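Local coordinates for nisin immunity protein (Lactococcus lactis subsp. lactis, PDB 5XHB) that helps protect the nisin-producing bacterium against nisin supplied from outside, as a lipoprotein of the cell membrane, at residues A[102-107]-A[153-158]; A[129-132]-A[137-140]; A[132-137]-A[209-214]. All blocks are in the same frame, centred on the assembly; numbering follows the deposited sequence.

Contact 1: residues A[102-107]-A[153-158]; sequences AVKALR and EYQDVL. With SO4 (sulfate ion), chain B.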
ATOM      1  N   ALA A 102      -4.816   5.059  -3.680  1.00 14.60           N
ATOM      2  CA  ALA A 102      -4.483   6.483  -3.778  1.00 15.06           C
ATOM      3  C   ALA A 102      -3.843   6.953  -2.487  1.00 14.97           C
ATOM      4  O   ALA A 102      -2.903   7.758  -2.491  1.00 15.08           O
ATOM      5  CB  ALA A 102      -5.733   7.321  -4.081  1.00 12.18           C
ATOM      6  N   VAL A 103      -4.382   6.437  -1.390  1.00 12.28           N
ATOM      7  CA  VAL A 103      -3.916   6.699  -0.036  1.00 13.66           C
ATOM      8  C   VAL A 103      -3.640   5.355   0.629  1.00 14.51           C
ATOM      9  O   VAL A 103      -4.485   4.447   0.572  1.00 13.75           O
ATOM     10  CB  VAL A 103      -4.965   7.482   0.793  1.00 15.56           C
ATOM     11  CG1 VAL A 103      -4.474   7.690   2.230  1.00 16.75           C
ATOM     12  CG2 VAL A 103      -5.308   8.806   0.121  1.00 17.25           C
ATOM     13  N   LYS A 104      -2.469   5.213   1.245  1.00 15.77           N
ATOM     14  CA  LYS A 104      -2.071   3.928   1.838  1.00 13.28           C
ATOM     15  C   LYS A 104      -2.960   3.565   3.015  1.00 13.34           C
ATOM     16  O   LYS A 104      -3.431   4.438   3.749  1.00 14.03           O
ATOM     17  CB  LYS A 104      -0.596   3.970   2.269  1.00 21.70           C
ATOM     18  CG  LYS A 104       0.357   4.047   1.069  1.00 25.13           C
ATOM     19  CD  LYS A 104       1.827   4.284   1.421  1.00 29.00           C
ATOM     20  CE  LYS A 104       2.681   4.179   0.141  1.00 28.76           C
ATOM     21  NZ  LYS A 104       4.123   4.511   0.323  1.00 36.54           N
ATOM     22  N   ALA A 105      -3.198   2.271   3.194  1.00 12.96           N
ATOM     23  CA  ALA A 105      -3.953   1.795   4.340  1.00 13.79           C
ATOM     24  C   ALA A 105      -3.075   1.890   5.579  1.00 14.15           C
ATOM     25  O   ALA A 105      -1.848   2.000   5.479  1.00 13.54           O
ATOM     26  CB  ALA A 105      -4.425   0.347   4.130  1.00 13.65           C
ATOM     27  N   LEU A 106      -3.726   1.843   6.733  1.00 13.60           N
ATOM     28  CA  LEU A 106      -3.064   1.876   8.036  1.00 13.88           C
ATOM     29  C   LEU A 106      -1.880   0.918   8.097  1.00 17.88           C
ATOM     30  O   LEU A 106      -2.013  -0.250   7.736  1.00 16.14           O
ATOM     31  CB  LEU A 106      -4.081   1.522   9.131  1.00 14.92           C
ATOM     32  CG  LEU A 106      -3.531   1.514  10.560  1.00 18.20           C
ATOM     33  CD1 LEU A 106      -3.075   2.914  10.948  1.00 18.99           C
ATOM     34  CD2 LEU A 106      -4.575   0.973  11.536  1.00 21.89           C
ATOM     35  N   ARG A 107      -0.736   1.412   8.558  1.00 17.17           N
ATOM     36  CA  ARG A 107       0.454   0.585   8.715  1.00 19.19           C
ATOM     37  C   ARG A 107       0.577   0.035  10.139  1.00 23.74           C
ATOM     38  O   ARG A 107       0.554   0.786  11.109  1.00 20.55           O
ATOM     39  CB  ARG A 107       1.720   1.375   8.366  1.00 20.91           C
ATOM     40  CG  ARG A 107       1.794   1.864   6.922  1.00 23.04           C
ATOM     41  CD  ARG A 107       1.456   0.754   5.952  1.00 23.09           C
ATOM     42  NE  ARG A 107       1.948   1.003   4.592  1.00 27.86           N
ATOM     43  CZ  ARG A 107       1.197   0.888   3.500  1.00 26.00           C
ATOM     44  NH1 ARG A 107      -0.091   0.568   3.612  1.00 17.06           N
ATOM     45  NH2 ARG A 107       1.727   1.092   2.300  1.00 20.22           N
ATOM     46  N   GLU A 153      -3.015   7.574  -8.848  1.00 13.59           N
ATOM     47  CA  GLU A 153      -2.217   8.540  -8.094  1.00 12.07           C
ATOM     48  C   GLU A 153      -0.696   8.374  -8.268  1.00 15.25           C
ATOM     49  O   GLU A 153      -0.160   7.281  -8.126  1.00 12.15           O
ATOM     50  CB  GLU A 153      -2.606   8.426  -6.608  1.00 17.58           C
ATOM     51  CG  GLU A 153      -1.730   9.153  -5.607  1.00 15.71           C
ATOM     52  CD  GLU A 153      -1.830  10.656  -5.688  1.00 17.90           C
ATOM     53  OE1 GLU A 153      -2.726  11.167  -6.382  1.00 17.85           O
ATOM     54  OE2 GLU A 153      -0.991  11.341  -5.049  1.00 20.87           O
ATOM     55  N   TYR A 154      -0.018   9.477  -8.577  1.00 13.42           N
ATOM     56  CA  TYR A 154       1.455   9.519  -8.566  1.00 13.50           C
ATOM     57  C   TYR A 154       2.020   9.123  -7.207  1.00 14.67           C
ATOM     58  O   TYR A 154       1.641   9.695  -6.191  1.00 14.98           O
ATOM     59  CB  TYR A 154       1.926  10.925  -8.919  1.00 14.71           C
ATOM     60  CG  TYR A 154       3.422  11.124  -8.801  1.00 16.71           C
ATOM     61  CD1 TYR A 154       4.278  10.695  -9.804  1.00 17.79           C
ATOM     62  CD2 TYR A 154       3.973  11.734  -7.683  1.00 18.83           C
ATOM     63  CE1 TYR A 154       5.659  10.889  -9.703  1.00 16.89           C
ATOM     64  CE2 TYR A 154       5.351  11.922  -7.568  1.00 20.79           C
ATOM     65  CZ  TYR A 154       6.183  11.500  -8.587  1.00 17.56           C
ATOM     66  OH  TYR A 154       7.549  11.691  -8.481  1.00 20.25           O
ATOM     67  N   GLN A 155       2.936   8.162  -7.180  1.00 11.68           N
ATOM     68  CA  GLN A 155       3.533   7.749  -5.913  1.00 13.70           C
ATOM     69  C   GLN A 155       5.001   8.152  -5.773  1.00 19.03           C
ATOM     70  O   GLN A 155       5.415   8.602  -4.706  1.00 17.35           O
ATOM     71  CB  GLN A 155       3.418   6.236  -5.726  1.00 13.69           C
ATOM     72  CG  GLN A 155       1.970   5.738  -5.640  1.00 12.38           C
ATOM     73  CD  GLN A 155       1.248   6.246  -4.401  1.00 16.32           C
ATOM     74  OE1 GLN A 155       1.874   6.573  -3.392  1.00 18.95           O
ATOM     75  NE2 GLN A 155      -0.072   6.292  -4.468  1.00 15.76           N
ATOM     76  N   ASP A 156       5.782   7.985  -6.835  1.00 10.85           N
ATOM     77  CA  ASP A 156       7.214   8.286  -6.764  1.00 13.03           C
ATOM     78  C   ASP A 156       7.782   8.280  -8.164  1.00 14.43           C
ATOM     79  O   ASP A 156       7.095   7.933  -9.126  1.00 12.64           O
ATOM     80  CB  ASP A 156       7.948   7.258  -5.884  1.00 15.86           C
ATOM     81  CG  ASP A 156       9.311   7.754  -5.382  1.00 21.49           C
ATOM     82  OD1 ASP A 156       9.687   8.931  -5.601  1.00 24.82           O
ATOM     83  OD2 ASP A 156      10.006   6.942  -4.743  1.00 36.48           O
ATOM     84  N   VAL A 157       9.038   8.677  -8.291  1.00 13.64           N
ATOM     85  CA  VAL A 157       9.717   8.495  -9.555  1.00 13.24           C
ATOM     86  C   VAL A 157      11.031   7.773  -9.253  1.00 17.24           C
ATOM     87  O   VAL A 157      11.716   8.075  -8.268  1.00 15.35           O
ATOM     88  CB  VAL A 157       9.932   9.832 -10.282  1.00 13.12           C
ATOM     89  CG1 VAL A 157      10.746  10.789  -9.436  1.00 17.09           C
ATOM     90  CG2 VAL A 157      10.533   9.618 -11.681  1.00 12.76           C
ATOM     91  N   LEU A 158      11.333   6.769 -10.064  1.00 10.73           N
ATOM     92  CA  LEU A 158      12.568   6.023  -9.921  1.00 15.13           C
ATOM     93  C   LEU A 158      13.699   6.776 -10.627  1.00 15.75           C
ATOM     94  O   LEU A 158      14.724   7.083 -10.007  1.00 16.33           O
ATOM     95  CB  LEU A 158      12.404   4.606 -10.485  1.00 14.78           C
ATOM     96  CG  LEU A 158      11.489   3.700  -9.642  1.00 18.17           C
ATOM     97  CD1 LEU A 158      11.137   2.394 -10.365  1.00 15.81           C
ATOM     98  CD2 LEU A 158      12.165   3.385  -8.319  1.00 23.69           C
TER
HETATM   99  S   SO4 B 301      -1.465   0.162   0.167  1.00 19.66           S
HETATM  100  O1  SO4 B 301      -2.164   1.004  -0.825  1.00 17.80           O
HETATM  101  O2  SO4 B 301      -0.038   0.470   0.158  1.00 23.78           O
HETATM  102  O3  SO4 B 301      -1.989   0.405   1.511  1.00 19.36           O
HETATM  103  O4  SO4 B 301      -1.685  -1.228  -0.218  1.00 18.52           O
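Ala102 and Glu153 meet where the loop after strand 90-96 passes the start of the segment 153-158. The contact between them is one of carbon atoms and a backbone carbonyl: CB of Ala102 lies 4.2 Å from CB of Glu153, and Glu153 CG comes to 3.6 Å from Ala102 O. Glu153 holds CG anti to its backbone N (chi1 169°), close to that carbonyl, and a bend at chi2 then turns the carboxylate away from the alanine.

Polar groups approach without bonding. Gln155 NE2 stops 3.8 Å short of Ala102 O and makes no hydrogen bond with it; its partner is Ser201 on strand 191-202. The amide oxygen OE1 of Gln155 faces CE of Lys104 at 4.3 Å. Lys104 is stretched out beyond CG and sends NZ to a salt bridge with Asp120. Between strands 151-165 and 191-202, Gln155 and Asp156 both face Ile199, a classic beta bulge.

The strong bonds belong to the sulfate, probably taken from the crystallisation liquor. Its O3 receives Ala105 N at 2.8 Å, in a nearly straight bond (170°), and also NH1 of Arg107. NH2 of Arg107 reaches the neighbouring oxygen O2 at 2.8 Å, so the guanidinium presents one edge to the anion, with the sulfur in its plane. CB of Lys104 lies 3.3 Å above one face of the guanidinium, and Asp120 pairs with NE.

The two segments are thus held together by light van der Waals contact over 139 Å², with no hydrogen bond between them. The chemistry is consistent with an anion site shared about equally between this loop and Tyr134, Leu207 and Thr208, which also bond the sulfate; whether an anion occupies it in the cell is not established.

Contact 2: residues A[129-132]-A[137-140]; sequences SRKI and NIYS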
ATOM      1  N   SER A 129      16.190  -7.360 -12.217  1.00 15.13           N
ATOM      2  CA  SER A 129      15.799  -6.001 -12.584  1.00 13.66           C
ATOM      3  C   SER A 129      14.354  -5.901 -13.080  1.00 13.15           C
ATOM      4  O   SER A 129      13.821  -4.802 -13.223  1.00 15.79           O
ATOM      5  CB  SER A 129      16.747  -5.457 -13.656  1.00 16.45           C
ATOM      6  OG  SER A 129      18.058  -5.354 -13.136  1.00 16.43           O
ATOM      7  N   ARG A 130      13.726  -7.036 -13.362  1.00 13.65           N
ATOM      8  CA  ARG A 130      12.353  -7.020 -13.854  1.00 12.84           C
ATOM      9  C   ARG A 130      11.381  -7.059 -12.689  1.00 17.73           C
ATOM     10  O   ARG A 130      10.180  -7.212 -12.881  1.00 18.09           O
ATOM     11  CB  ARG A 130      12.095  -8.194 -14.804  1.00 13.44           C
ATOM     12  CG  ARG A 130      13.066  -8.230 -16.003  1.00 16.01           C
ATOM     13  CD  ARG A 130      13.249  -9.649 -16.545  1.00 29.64           C
ATOM     14  NE  ARG A 130      13.624 -10.601 -15.493  1.00 19.94           N
ATOM     15  CZ  ARG A 130      13.757 -11.910 -15.678  1.00 24.59           C
ATOM     16  NH1 ARG A 130      13.557 -12.435 -16.882  1.00 32.69           N
ATOM     17  NH2 ARG A 130      14.093 -12.698 -14.666  1.00 25.95           N
ATOM     18  N   LYS A 131      11.909  -6.902 -11.478  1.00 15.19           N
ATOM     19  CA  LYS A 131      11.090  -6.945 -10.273  1.00 14.97           C
ATOM     20  C   LYS A 131      11.297  -5.721  -9.403  1.00 15.48           C
ATOM     21  O   LYS A 131      12.360  -5.101  -9.421  1.00 13.31           O
ATOM     22  CB  LYS A 131      11.397  -8.212  -9.460  1.00 16.88           C
ATOM     23  CG  LYS A 131      10.862  -9.483 -10.117  1.00 17.93           C
ATOM     24  CD  LYS A 131      11.177 -10.734  -9.291  1.00 22.52           C
ATOM     25  CE  LYS A 131      10.560 -11.974  -9.940  1.00 28.08           C
ATOM     26  NZ  LYS A 131      10.840 -13.223  -9.149  1.00 33.03           N
ATOM     27  N   ILE A 132      10.263  -5.380  -8.642  1.00 13.72           N
ATOM     28  CA  ILE A 132      10.309  -4.257  -7.730  1.00 13.75           C
ATOM     29  C   ILE A 132       9.943  -4.722  -6.333  1.00 13.93           C
ATOM     30  O   ILE A 132       9.002  -5.502  -6.164  1.00 15.75           O
ATOM     31  CB  ILE A 132       9.355  -3.133  -8.184  1.00 16.85           C
ATOM     32  CG1 ILE A 132       9.943  -2.466  -9.426  1.00 20.71           C
ATOM     33  CG2 ILE A 132       9.161  -2.095  -7.078  1.00 15.83           C
ATOM     34  CD1 ILE A 132       9.136  -1.335  -9.920  1.00 30.33           C
ATOM     35  N   ASN A 137       7.207  -7.117   0.003  1.00 20.72           N
ATOM     36  CA  ASN A 137       6.779  -8.000  -1.071  1.00 20.50           C
ATOM     37  C   ASN A 137       7.602  -7.754  -2.341  1.00 19.74           C
ATOM     38  O   ASN A 137       8.262  -6.727  -2.477  1.00 19.17           O
ATOM     39  CB  ASN A 137       5.290  -7.796  -1.385  1.00 25.31           C
ATOM     40  CG  ASN A 137       4.400  -7.995  -0.177  1.00 34.41           C
ATOM     41  OD1 ASN A 137       4.560  -8.953   0.575  1.00 32.39           O
ATOM     42  ND2 ASN A 137       3.451  -7.082   0.014  1.00 36.10           N
ATOM     43  N   ILE A 138       7.538  -8.698  -3.267  1.00 18.31           N
ATOM     44  CA  ILE A 138       8.244  -8.587  -4.540  1.00 20.78           C
ATOM     45  C   ILE A 138       7.203  -8.555  -5.636  1.00 20.97           C
ATOM     46  O   ILE A 138       6.231  -9.305  -5.587  1.00 21.78           O
ATOM     47  CB  ILE A 138       9.230  -9.761  -4.751  1.00 22.36           C
ATOM     48  CG1 ILE A 138      10.209  -9.819  -3.578  1.00 25.56           C
ATOM     49  CG2 ILE A 138       9.984  -9.614  -6.073  1.00 22.08           C
ATOM     50  CD1 ILE A 138      11.519 -10.517  -3.893  1.00 32.25           C
ATOM     51  N   TYR A 139       7.395  -7.665  -6.606  1.00 16.46           N
ATOM     52  CA  TYR A 139       6.430  -7.433  -7.668  1.00 15.71           C
ATOM     53  C   TYR A 139       7.078  -7.664  -9.004  1.00 19.15           C
ATOM     54  O   TYR A 139       8.172  -7.182  -9.247  1.00 16.52           O
ATOM     55  CB  TYR A 139       5.873  -6.001  -7.596  1.00 15.83           C
ATOM     56  CG  TYR A 139       5.035  -5.823  -6.359  1.00 13.95           C
ATOM     57  CD1 TYR A 139       5.632  -5.574  -5.135  1.00 18.19           C
ATOM     58  CD2 TYR A 139       3.644  -5.941  -6.417  1.00 17.03           C
ATOM     59  CE1 TYR A 139       4.877  -5.447  -3.986  1.00 21.94           C
ATOM     60  CE2 TYR A 139       2.871  -5.811  -5.274  1.00 18.27           C
ATOM     61  CZ  TYR A 139       3.496  -5.565  -4.062  1.00 22.26           C
ATOM     62  OH  TYR A 139       2.752  -5.454  -2.908  1.00 21.99           O
ATOM     63  N   SER A 140       6.395  -8.390  -9.873  1.00 16.78           N
ATOM     64  CA  SER A 140       6.903  -8.632 -11.211  1.00 14.17           C
ATOM     65  C   SER A 140       6.343  -7.606 -12.192  1.00 20.82           C
ATOM     66  O   SER A 140       5.130  -7.440 -12.272  1.00 15.39           O
ATOM     67  CB  SER A 140       6.537 -10.046 -11.660  1.00 22.31           C
ATOM     68  OG  SER A 140       6.929 -10.228 -13.004  1.00 30.33           O
TER
HETATM   69  O   HOH W   1       9.504  -9.945 -13.514  1.00 33.26           O
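A tight antiparallel beta hairpin, strands 131-134 and 137-145, brings Ile132 opposite Tyr139 and Lys131 opposite Ser140. Ile132 and Tyr139 form the hydrogen-bonded pair. Ile132 N donates to Tyr139 O at 2.8 Å, and Tyr139 N returns a bond to Ile132 O at 2.7 Å, bent to 145° at the hydrogen. Lys131 and Ser140 make the next, non-hydrogen-bonded pair, their CA atoms 4.6 Å apart; here CA of Lys131 makes a bent CA-H...O contact with Tyr139 O, 3.1 Å away.

Side chains divide between the two faces. On the face of Lys131 and Ser140, the lysine stem rises from the sheet beside Ile138, and the two side chains cross at a slant. The chain of Lys131 is fully extended beyond CG, which sets its CD 3.6 Å from CG2 of Ile138, with CB near the same methyl. On the face of Ile132 and Tyr139, the phenol ring turns an edge to Ile132 O, which lies in the ring plane 3.5 Å from CD1. The hydroxyl of Tyr139 is tied to the backbone carbonyl of Thr208, while Asn137 ND2 approaches it in a weak hydrogen bond.

Where the strand pairing begins, a water bridges the two segments: it donates to Arg130 O at 2.9 Å and bonds to Ser140 OG at 2.6 Å. The guanidinium of Arg130 leads away to a salt bridge with Asp128.

In the seven-stranded antiparallel sheet, the hairpin has strand 123-124 beside 131-134, with Lys131 bonded through its backbone to Asp125, and strand 218-224 beside 137-145. Ile132 and Tyr139 turn inward to Phe211 of strand 210-215, and Ser129 meets Arg162 and Phe164 of strand 151-165.

Contact 3: residues A[132-137]-A[209-214]; sequences IDYMGN and EAFAVE. With SO4 (sulfate ion), chain B.
Ile132 and Val213 reach toward each other tip to tip, CD1 of the isoleucine lying 3.5 Å from CG2 of the valine, tighter than usual for two methyl groups. The other branch of Ile132 goes to the phenylalanine: CG2 meets CZ of Phe211 at 3.8 Å, approaching the ring at its edge, near its plane, and the two side chains run obliquely past one another. Phe211 holds CG between its backbone N and carbonyl carbon (chi1 49°), a crowded position that sends the ring toward the hairpin.

Tyr134 comes to Phe211 more loosely, its CD2 4.4 Å from CE2. Phe122 joins the two aromatics, stacked on Tyr134 and edge-to-face with Phe211. With CG anti to the backbone N (chi1 170°), the tyrosine ring is directed past Phe211, and its hydroxyl reaches the sulfate, donating to O2 at 2.8 Å with that oxygen in the ring plane. Behind it, the chain reverses in a type I' turn from Tyr134 to Asn137.

Between the segments the chemistry is wholly apolar: buried side chains join strand segments whose axes approach to 10.6 Å, while the tyrosine carries one polar end from this core to the anion.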
ATOM      1  N   ILE A 132      10.263  -5.380  -8.642  1.00 13.72           N
ATOM      2  CA  ILE A 132      10.309  -4.257  -7.730  1.00 13.75           C
ATOM      3  C   ILE A 132       9.943  -4.722  -6.333  1.00 13.93           C
ATOM      4  O   ILE A 132       9.002  -5.502  -6.164  1.00 15.75           O
ATOM      5  CB  ILE A 132       9.355  -3.133  -8.184  1.00 16.85           C
ATOM      6  CG1 ILE A 132       9.943  -2.466  -9.426  1.00 20.71           C
ATOM      7  CG2 ILE A 132       9.161  -2.095  -7.078  1.00 15.83           C
ATOM      8  CD1 ILE A 132       9.136  -1.335  -9.920  1.00 30.33           C
ATOM      9  N   ASP A 133      10.708  -4.260  -5.350  1.00 16.58           N
ATOM     10  CA  ASP A 133      10.435  -4.551  -3.941  1.00 19.26           C
ATOM     11  C   ASP A 133       9.596  -3.439  -3.321  1.00 15.37           C
ATOM     12  O   ASP A 133       9.919  -2.254  -3.463  1.00 17.88           O
ATOM     13  CB  ASP A 133      11.732  -4.694  -3.143  1.00 15.85           C
ATOM     14  CG  ASP A 133      12.703  -5.693  -3.753  1.00 21.93           C
ATOM     15  OD1 ASP A 133      12.284  -6.551  -4.559  1.00 20.87           O
ATOM     16  OD2 ASP A 133      13.899  -5.605  -3.420  1.00 26.33           O
ATOM     17  N   TYR A 134       8.534  -3.819  -2.619  1.00 17.59           N
ATOM     18  CA  TYR A 134       7.676  -2.845  -1.958  1.00 19.11           C
ATOM     19  C   TYR A 134       6.941  -3.474  -0.774  1.00 18.44           C
ATOM     20  O   TYR A 134       6.288  -4.509  -0.920  1.00 20.30           O
ATOM     21  CB  TYR A 134       6.664  -2.254  -2.947  1.00 17.72           C
ATOM     22  CG  TYR A 134       5.589  -1.405  -2.290  1.00 16.66           C
ATOM     23  CD1 TYR A 134       5.910  -0.197  -1.686  1.00 19.30           C
ATOM     24  CD2 TYR A 134       4.258  -1.813  -2.288  1.00 18.57           C
ATOM     25  CE1 TYR A 134       4.938   0.590  -1.092  1.00 22.66           C
ATOM     26  CE2 TYR A 134       3.271  -1.032  -1.687  1.00 19.01           C
ATOM     27  CZ  TYR A 134       3.623   0.167  -1.096  1.00 19.35           C
ATOM     28  OH  TYR A 134       2.664   0.945  -0.497  1.00 20.91           O
HETATM   29  N   MSE A 135       7.051  -2.846   0.390  1.00 20.44           N
HETATM   30  CA  MSE A 135       6.321  -3.295   1.588  1.00 26.03           C
HETATM   31  C   MSE A 135       6.587  -4.751   1.953  1.00 29.32           C
HETATM   32  O   MSE A 135       5.684  -5.452   2.415  1.00 26.19           O
HETATM   33  CB  MSE A 135       4.815  -3.097   1.405  1.00 26.81           C
HETATM   34  CG  MSE A 135       4.350  -1.681   1.657  1.00 32.62           C
HETATM   35 SE   MSE A 135       4.561  -1.175   3.538  1.00 55.24          SE
HETATM   36  CE  MSE A 135       3.272  -2.452   4.297  1.00 37.95           C
ATOM     37  N   GLY A 136       7.823  -5.195   1.741  1.00 26.09           N
ATOM     38  CA  GLY A 136       8.228  -6.539   2.113  1.00 29.18           C
ATOM     39  C   GLY A 136       7.788  -7.577   1.108  1.00 27.89           C
ATOM     40  O   GLY A 136       7.958  -8.771   1.327  1.00 31.45           O
ATOM     41  N   ASN A 137       7.207  -7.117   0.003  1.00 20.72           N
ATOM     42  CA  ASN A 137       6.779  -8.000  -1.071  1.00 20.50           C
ATOM     43  C   ASN A 137       7.602  -7.754  -2.341  1.00 19.74           C
ATOM     44  O   ASN A 137       8.262  -6.727  -2.477  1.00 19.17           O
ATOM     45  CB  ASN A 137       5.290  -7.796  -1.385  1.00 25.31           C
ATOM     46  CG  ASN A 137       4.400  -7.995  -0.177  1.00 34.41           C
ATOM     47  OD1 ASN A 137       4.560  -8.953   0.575  1.00 32.39           O
ATOM     48  ND2 ASN A 137       3.451  -7.082   0.014  1.00 36.10           N
ATOM     49  N   GLU A 209      -1.613  -4.707  -3.875  1.00 16.95           N
ATOM     50  CA  GLU A 209      -2.120  -5.601  -4.921  1.00 20.60           C
ATOM     51  C   GLU A 209      -1.343  -5.446  -6.226  1.00 20.03           C
ATOM     52  O   GLU A 209      -0.868  -6.420  -6.814  1.00 19.43           O
ATOM     53  CB  GLU A 209      -3.590  -5.332  -5.242  1.00 20.29           C
ATOM     54  CG  GLU A 209      -4.632  -5.535  -4.155  1.00 34.86           C
ATOM     55  CD  GLU A 209      -5.990  -5.009  -4.628  1.00 33.55           C
ATOM     56  OE1 GLU A 209      -6.455  -5.467  -5.702  1.00 38.75           O
ATOM     57  OE2 GLU A 209      -6.564  -4.112  -3.973  1.00 22.50           O
ATOM     58  N   ALA A 210      -1.251  -4.204  -6.684  1.00 16.70           N
ATOM     59  CA  ALA A 210      -0.625  -3.901  -7.965  1.00 16.41           C
ATOM     60  C   ALA A 210      -0.320  -2.423  -8.062  1.00 16.17           C
ATOM     61  O   ALA A 210      -0.940  -1.600  -7.379  1.00 12.99           O
ATOM     62  CB  ALA A 210      -1.528  -4.316  -9.128  1.00 16.74           C
ATOM     63  N   PHE A 211       0.633  -2.089  -8.923  1.00 12.67           N
ATOM     64  CA  PHE A 211       0.855  -0.691  -9.254  1.00 11.33           C
ATOM     65  C   PHE A 211       1.414  -0.590 -10.659  1.00 11.77           C
ATOM     66  O   PHE A 211       1.671  -1.615 -11.301  1.00 13.64           O
ATOM     67  CB  PHE A 211       1.780  -0.021  -8.236  1.00 10.16           C
ATOM     68  CG  PHE A 211       3.049  -0.794  -7.947  1.00 12.85           C
ATOM     69  CD1 PHE A 211       4.196  -0.576  -8.696  1.00 14.79           C
ATOM     70  CD2 PHE A 211       3.094  -1.720  -6.912  1.00 16.59           C
ATOM     71  CE1 PHE A 211       5.364  -1.288  -8.430  1.00 16.48           C
ATOM     72  CE2 PHE A 211       4.249  -2.437  -6.640  1.00 19.07           C
ATOM     73  CZ  PHE A 211       5.389  -2.221  -7.403  1.00 15.16           C
ATOM     74  N   ALA A 212       1.563   0.638 -11.152  1.00  9.86           N
ATOM     75  CA  ALA A 212       2.041   0.854 -12.512  1.00 10.71           C
ATOM     76  C   ALA A 212       3.460   1.413 -12.505  1.00 11.72           C
ATOM     77  O   ALA A 212       3.768   2.320 -11.735  1.00 12.64           O
ATOM     78  CB  ALA A 212       1.110   1.799 -13.260  1.00 11.47           C
ATOM     79  N   VAL A 213       4.327   0.856 -13.339  1.00 10.94           N
ATOM     80  CA  VAL A 213       5.701   1.351 -13.423  1.00  9.46           C
ATOM     81  C   VAL A 213       5.986   1.794 -14.843  1.00 10.76           C
ATOM     82  O   VAL A 213       5.758   1.040 -15.784  1.00 11.05           O
ATOM     83  CB  VAL A 213       6.735   0.270 -13.017  1.00 10.64           C
ATOM     84  CG1 VAL A 213       8.145   0.907 -12.879  1.00 14.76           C
ATOM     85  CG2 VAL A 213       6.312  -0.409 -11.736  1.00 19.22           C
ATOM     86  N   GLU A 214       6.477   3.018 -14.995  1.00 11.37           N
ATOM     87  CA  GLU A 214       6.896   3.525 -16.288  1.00 12.79           C
ATOM     88  C   GLU A 214       8.204   2.850 -16.710  1.00 12.12           C
ATOM     89  O   GLU A 214       9.229   2.996 -16.039  1.00 12.29           O
ATOM     90  CB  GLU A 214       7.066   5.047 -16.216  1.00 15.96           C
ATOM     91  CG  GLU A 214       6.883   5.771 -17.522  1.00 16.42           C
ATOM     92  CD  GLU A 214       6.769   7.280 -17.336  1.00 19.19           C
ATOM     93  OE1 GLU A 214       7.247   7.815 -16.299  1.00 15.70           O
ATOM     94  OE2 GLU A 214       6.205   7.932 -18.236  1.00 17.99           O
TER
HETATM   95  S   SO4 B 301      -1.465   0.162   0.167  1.00 19.66           S
HETATM   96  O1  SO4 B 301      -2.164   1.004  -0.825  1.00 17.80           O
HETATM   97  O2  SO4 B 301      -0.038   0.470   0.158  1.00 23.78           O
HETATM   98  O3  SO4 B 301      -1.989   0.405   1.511  1.00 19.36           O
HETATM   99  O4  SO4 B 301      -1.685  -1.228  -0.218  1.00 18.52           O

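In the fold
Contact 3 is core, contact 2 partly buried and contact 1 on the surface, and the chemistry follows. Contact 2 is sheet pairing by backbone hydrogen bonds; contact 3 uses side chains alone to join the same strand 131-134 to strand 210-215. Ile132 serves both, and Tyr139 CG lies 3.5 Å from Phe211 CE2, so the face of Ile132 and Tyr139 continues into the core of contact 3. Contact 1 brings a loop from outside that sheet against one of its edge strands, 151-165. The sulfate, bound by Arg107 and Tyr134, bridges contacts 1 and 3. The centre of contact 2 lies about 17 Å from that of contact 1 but about 7 Å from that of contact 3.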